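Local coordinates for protein extracellular ligand-binding receptor (Verminephrobacter eiseniae, PDB 4M88) that probably binds an amino acid or a related small solute outside the cytoplasm for uptake by an ABC transporter, at residues Q237-V241 / V242-G246. Sequence-based numbering, arbitrary orientation.
Sequences QIVKV and VGVAG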
loop_
_atom_site.group_PDB
_atom_site.type_symbol
_atom_site.label_atom_id
_atom_site.label_comp_id
_atom_site.label_asym_id
_atom_site.label_seq_id
_atom_site.Cartn_x
_atom_site.Cartn_y
_atom_site.Cartn_z
ATOM N N GLN A 237 -7.108 12.040 5.862
ATOM C CA GLN A 237 -8.337 11.254 6.012
ATOM C C GLN A 237 -8.687 11.117 7.484
ATOM O O GLN A 237 -9.867 11.120 7.865
ATOM C CB GLN A 237 -8.194 9.859 5.386
ATOM C CG GLN A 237 -8.111 9.849 3.860
ATOM C CD GLN A 237 -7.816 8.465 3.284
ATOM O OE1 GLN A 237 -7.020 7.694 3.841
ATOM N NE2 GLN A 237 -8.459 8.145 2.159
ATOM N N ILE A 238 -7.654 10.989 8.312
ATOM C CA ILE A 238 -7.859 10.855 9.755
ATOM C C ILE A 238 -8.360 12.173 10.356
ATOM O O ILE A 238 -9.318 12.180 11.121
ATOM C CB ILE A 238 -6.583 10.364 10.459
ATOM C CG1 ILE A 238 -6.137 9.028 9.855
ATOM C CG2 ILE A 238 -6.819 10.241 11.970
ATOM C CD1 ILE A 238 -4.757 8.574 10.336
ATOM N N VAL A 239 -7.750 13.297 9.968
ATOM C CA VAL A 239 -8.171 14.606 10.469
ATOM C C VAL A 239 -9.591 14.982 10.021
ATOM O O VAL A 239 -10.347 15.606 10.769
ATOM C CB VAL A 239 -7.168 15.708 10.069
ATOM C CG1 VAL A 239 -7.659 17.083 10.526
ATOM C CG2 VAL A 239 -5.803 15.403 10.657
ATOM N N LYS A 240 -9.951 14.582 8.805
ATOM C CA LYS A 240 -11.295 14.816 8.282
ATOM C C LYS A 240 -12.350 14.282 9.251
ATOM O O LYS A 240 -13.381 14.921 9.485
ATOM C CB LYS A 240 -11.446 14.135 6.908
ATOM C CG LYS A 240 -12.674 14.580 6.132
ATOM C CD LYS A 240 -12.526 16.039 5.731
ATOM C CE LYS A 240 -13.867 16.708 5.475
ATOM N NZ LYS A 240 -13.722 18.192 5.403
ATOM N N VAL A 241 -12.070 13.120 9.838
ATOM C CA VAL A 241 -13.049 12.443 10.685
ATOM C C VAL A 241 -12.963 12.836 12.166
ATOM O O VAL A 241 -13.968 13.238 12.753
ATOM C CB VAL A 241 -12.975 10.906 10.516
ATOM C CG1 VAL A 241 -14.043 10.230 11.368
ATOM C CG2 VAL A 241 -13.162 10.532 9.052
ATOM N N VAL A 242 -11.771 12.742 12.762
ATOM C CA VAL A 242 -11.635 13.002 14.201
ATOM C C VAL A 242 -10.975 14.341 14.557
ATOM O O VAL A 242 -10.797 14.651 15.737
ATOM C CB VAL A 242 -10.873 11.859 14.927
ATOM C CG1 VAL A 242 -11.642 10.544 14.820
ATOM C CG2 VAL A 242 -9.463 11.694 14.365
ATOM N N GLY A 243 -10.605 15.125 13.550
ATOM C CA GLY A 243 -10.017 16.427 13.807
ATOM C C GLY A 243 -8.556 16.308 14.195
ATOM O O GLY A 243 -8.023 15.209 14.349
ATOM N N VAL A 244 -7.892 17.448 14.331
ATOM C CA VAL A 244 -6.500 17.452 14.763
ATOM C C VAL A 244 -6.409 16.863 16.167
ATOM O O VAL A 244 -5.478 16.113 16.477
ATOM C CB VAL A 244 -5.925 18.883 14.709
ATOM C CG1 VAL A 244 -4.560 18.948 15.367
ATOM C CG2 VAL A 244 -5.839 19.326 13.262
ATOM N N ALA A 245 -7.396 17.187 16.996
ATOM C CA ALA A 245 -7.506 16.642 18.349
ATOM C C ALA A 245 -7.427 15.122 18.406
ATOM O O ALA A 245 -6.709 14.571 19.232
ATOM C CB ALA A 245 -8.800 17.116 19.006
ATOM N N GLY A 246 -8.168 14.437 17.541
ATOM C CA GLY A 246 -8.171 12.984 17.573
ATOM C C GLY A 246 -7.021 12.377 16.793
ATOM O O GLY A 246 -6.623 11.237 17.021
#
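I238 and V242 sit one turn apart on helix 235-247, and their side chains run alongside each other. They meet through methyl branches, CG2 of I238 lying 3.9 Å from CG2 of V242. In I238, CG2 is trans to the backbone N, which places this methyl beside V242. CG2 of V242 stands between its own N and carbonyl carbon and also rests 3.3 Å from I238 O. V242 N bonds I238 O at 3.0 Å, nearly straight. With a serine in place of V242, the methyl contact with I238 would probably be lost and the packing on A216 weakened.

The helix kinks just beyond this pair. G243 N still reaches V239 O at 2.8 Å, but the bond is bent to 135° and the donor is tilted from the carbonyl plane. G243 has a positive phi, and N of V244 and N of A245 are not bonded back to the preceding turn. The short axes on the two sides of the kink stand 96° apart. V239 bridges the bend: its CG1 lies 4.0 Å from CG2 of V244.

Helix 235-247 links strands 227-229 and 250-254 in a beta-alpha-beta unit. I238, V241 and V242 also pack on helix 208-220, through I215, V212 and A216. Beyond the kink, G246 O accepts a bond from R219. Across the contact the side chains meet by apolar packing alone. The straight bond to I238 O keeps regular helix geometry up to V242, and the bent bond to V239 O marks where it gives way to the kink at G243.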